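PDB 4YIV: apical membrane antigen AMA1 from Toxoplasma gondii ME49, which takes part in host cell invasion as an essential microneme protein of the moving junction between the parasite's apical tip and the host cell membrane. Local coordinates for residues A[263-271]-A[330-338]. Sequence-based numbering, arbitrary orientation.
Sequences KAQCWVKTF and VSYTAAGSL
Trp-267 of helix 263-271 packs its CB over the Tyr-332 ring and takes Leu-338 over one face of its indole, seating the helix of this PAN-type domain on strand 330-333 of its five-stranded antiparallel sheet and on the turn beyond. The helix runs 29° from the strand direction, with axes 7.2 Å apart at closest approach. Two CH-pi contacts and one aromatic pair make up the packing. Trp-267 CB stands 3.6 Å from the Tyr-332 ring centroid, almost on the ring normal. The indole turns its edge toward that same phenol in an offset edge-to-face pair, planes at 62°. In the second CH-pi contact, Leu-338 CB lies 3.8 Å from the centroid of the six-membered ring of Trp-267. With CG anti to the backbone N (chi1 167°), the indole extends from the helix into the turn, where Trp-267 NE1 donates to Gly-336 O at 2.8 Å. That acceptor lies within the ring plane, although the donor sits above the carbonyl plane.

Thr-333 OG1 shapes the turn itself, accepting from the backbone N of Ala-335 and Gly-336, an ST turn and ST motif. One water donates to both Trp-267 O and Thr-333 O, joining helix and strand. At the phenol's edge, Cys-266 is held by its disulfide to Cys-313, while Lys-263 CB lies 3.4 Å from Tyr-332 OH. Thr-270 OG1 turns back onto its own helix, donating to Trp-267 O at 2.8 Å.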
loop_
_atom_site.group_PDB
_atom_site.type_symbol
_atom_site.label_atom_id
_atom_site.label_comp_id
_atom_site.label_asym_id
_atom_site.label_seq_id
_atom_site.Cartn_x
_atom_site.Cartn_y
_atom_site.Cartn_z
ATOM N N LYS A 263 0.295 18.284 3.899
ATOM C CA LYS A 263 1.033 17.044 4.073
ATOM C C LYS A 263 0.304 15.878 3.362
ATOM O O LYS A 263 0.927 14.906 2.924
ATOM C CB LYS A 263 1.272 16.767 5.561
ATOM C CG LYS A 263 0.059 16.723 6.413
ATOM C CD LYS A 263 0.458 16.727 7.907
ATOM C CE LYS A 263 -0.700 16.232 8.793
ATOM N NZ LYS A 263 -0.329 15.993 10.229
ATOM N N ALA A 264 -1.002 15.973 3.191
ATOM C CA ALA A 264 -1.716 14.866 2.559
ATOM C C ALA A 264 -1.339 14.765 1.074
ATOM O O ALA A 264 -1.320 13.662 0.527
ATOM C CB ALA A 264 -3.219 15.015 2.722
ATOM N N GLN A 265 -1.012 15.896 0.441
ATOM C CA GLN A 265 -0.548 15.878 -0.954
ATOM C C GLN A 265 0.757 15.136 -1.075
ATOM O O GLN A 265 0.975 14.431 -2.044
ATOM C CB GLN A 265 -0.386 17.298 -1.519
ATOM C CG GLN A 265 -1.712 17.995 -1.750
ATOM C CD GLN A 265 -1.555 19.385 -2.358
ATOM O OE1 GLN A 265 -0.451 19.944 -2.400
ATOM N NE2 GLN A 265 -2.668 19.943 -2.839
ATOM N N CYS A 266 1.595 15.262 -0.078
ATOM C CA CYS A 266 2.850 14.556 -0.066
ATOM C C CYS A 266 2.608 13.055 0.045
ATOM O O CYS A 266 3.185 12.295 -0.668
ATOM C CB CYS A 266 3.732 15.029 1.075
ATOM S SG CYS A 266 5.397 14.383 1.087
ATOM N N TRP A 267 1.719 12.667 0.944
ATOM C CA TRP A 267 1.384 11.274 1.160
ATOM C C TRP A 267 0.876 10.679 -0.144
ATOM O O TRP A 267 1.288 9.582 -0.536
ATOM C CB TRP A 267 0.355 11.152 2.292
ATOM C CG TRP A 267 -0.285 9.792 2.373
ATOM C CD1 TRP A 267 0.294 8.633 2.840
ATOM C CD2 TRP A 267 -1.632 9.444 2.023
ATOM N NE1 TRP A 267 -0.600 7.603 2.769
ATOM C CE2 TRP A 267 -1.787 8.063 2.284
ATOM C CE3 TRP A 267 -2.716 10.154 1.521
ATOM C CZ2 TRP A 267 -2.979 7.387 2.052
ATOM C CZ3 TRP A 267 -3.903 9.477 1.297
ATOM C CH2 TRP A 267 -4.017 8.108 1.551
ATOM N N VAL A 268 0.022 11.420 -0.841
ATOM C CA VAL A 268 -0.493 10.958 -2.134
ATOM C C VAL A 268 0.648 10.800 -3.143
ATOM O O VAL A 268 0.694 9.812 -3.897
ATOM C CB VAL A 268 -1.540 11.924 -2.705
ATOM C CG1 VAL A 268 -1.863 11.562 -4.187
ATOM C CG2 VAL A 268 -2.777 11.897 -1.862
ATOM N N LYS A 269 1.588 11.746 -3.138
ATOM C CA LYS A 269 2.718 11.703 -4.062
ATOM C C LYS A 269 3.590 10.472 -3.874
ATOM O O LYS A 269 4.144 9.953 -4.855
ATOM C CB LYS A 269 3.595 12.982 -3.935
ATOM C CG LYS A 269 3.087 14.254 -4.668
ATOM C CD LYS A 269 4.147 15.400 -4.589
ATOM C CE LYS A 269 3.728 16.634 -5.373
ATOM N NZ LYS A 269 3.671 16.365 -6.847
ATOM N N THR A 270 3.720 9.956 -2.649
ATOM C CA THR A 270 4.589 8.796 -2.486
ATOM C C THR A 270 3.995 7.581 -3.195
ATOM O O THR A 270 4.729 6.690 -3.591
ATOM C CB THR A 270 4.857 8.452 -0.975
ATOM O OG1 THR A 270 3.634 8.062 -0.332
ATOM C CG2 THR A 270 5.416 9.681 -0.245
ATOM N N PHE A 271 2.663 7.573 -3.381
ATOM C CA PHE A 271 1.979 6.518 -4.128
ATOM C C PHE A 271 1.848 6.793 -5.628
ATOM O O PHE A 271 1.889 5.869 -6.442
ATOM C CB PHE A 271 0.572 6.315 -3.562
ATOM C CG PHE A 271 -0.216 5.224 -4.232
ATOM C CD1 PHE A 271 0.105 3.892 -4.062
ATOM C CD2 PHE A 271 -1.298 5.550 -5.029
ATOM C CE1 PHE A 271 -0.641 2.909 -4.685
ATOM C CE2 PHE A 271 -2.040 4.586 -5.655
ATOM C CZ PHE A 271 -1.720 3.250 -5.477
ATOM N N VAL A 330 6.495 14.741 8.544
ATOM C CA VAL A 330 5.844 13.429 8.590
ATOM C C VAL A 330 6.395 12.612 7.418
ATOM O O VAL A 330 6.397 13.109 6.277
ATOM C CB VAL A 330 4.290 13.517 8.477
ATOM C CG1 VAL A 330 3.672 12.115 8.584
ATOM C CG2 VAL A 330 3.697 14.434 9.549
ATOM N N SER A 331 6.852 11.396 7.717
ATOM C CA SER A 331 7.335 10.447 6.711
ATOM C C SER A 331 6.274 9.439 6.308
ATOM O O SER A 331 5.631 8.805 7.161
ATOM C CB SER A 331 8.581 9.743 7.236
ATOM O OG SER A 331 9.679 10.657 7.315
ATOM N N TYR A 332 6.109 9.315 4.987
ATOM C CA TYR A 332 5.080 8.518 4.320
ATOM C C TYR A 332 5.704 7.478 3.421
ATOM O O TYR A 332 6.841 7.639 2.978
ATOM C CB TYR A 332 4.180 9.399 3.452
ATOM C CG TYR A 332 3.439 10.484 4.215
ATOM C CD1 TYR A 332 2.434 10.164 5.139
ATOM C CD2 TYR A 332 3.749 11.813 4.022
ATOM C CE1 TYR A 332 1.757 11.162 5.831
ATOM C CE2 TYR A 332 3.071 12.817 4.705
ATOM C CZ TYR A 332 2.079 12.480 5.608
ATOM O OH TYR A 332 1.422 13.485 6.279
ATOM N N THR A 333 4.963 6.418 3.138
ATOM C CA THR A 333 5.338 5.533 2.055
ATOM C C THR A 333 4.148 5.271 1.182
ATOM O O THR A 333 2.983 5.539 1.548
ATOM C CB THR A 333 5.895 4.167 2.546
ATOM O OG1 THR A 333 4.821 3.322 2.956
ATOM C CG2 THR A 333 6.853 4.360 3.674
ATOM N N ALA A 334 4.442 4.760 -0.014
ATOM C CA ALA A 334 3.417 4.366 -0.941
ATOM C C ALA A 334 2.441 3.349 -0.360
ATOM O O ALA A 334 1.266 3.266 -0.782
ATOM C CB ALA A 334 4.099 3.807 -2.238
ATOM N N ALA A 335 2.908 2.558 0.606
ATOM C CA ALA A 335 2.077 1.478 1.151
ATOM C C ALA A 335 1.174 1.928 2.306
ATOM O O ALA A 335 0.093 1.360 2.506
ATOM C CB ALA A 335 2.953 0.320 1.642
ATOM N N GLY A 336 1.618 2.924 3.060
ATOM C CA GLY A 336 0.948 3.270 4.297
ATOM C C GLY A 336 -0.179 4.280 4.226
ATOM O O GLY A 336 -0.512 4.814 3.165
ATOM N N SER A 337 -0.718 4.590 5.410
ATOM C CA SER A 337 -1.900 5.429 5.559
ATOM C C SER A 337 -1.471 6.871 5.782
ATOM O O SER A 337 -0.320 7.140 6.114
ATOM C CB SER A 337 -2.771 4.971 6.748
ATOM O OG SER A 337 -2.052 5.150 7.959
ATOM N N LEU A 338 -2.406 7.800 5.602
ATOM C CA LEU A 338 -2.158 9.200 5.904
ATOM C C LEU A 338 -2.004 9.385 7.396
ATOM O O LEU A 338 -1.101 10.099 7.863
ATOM C CB LEU A 338 -3.305 10.069 5.368
ATOM C CG LEU A 338 -3.278 11.563 5.658
ATOM C CD1 LEU A 338 -2.034 12.222 5.160
ATOM C CD2 LEU A 338 -4.478 12.168 5.011
HETATM O O HOH W 1 0.866 6.663 0.027
#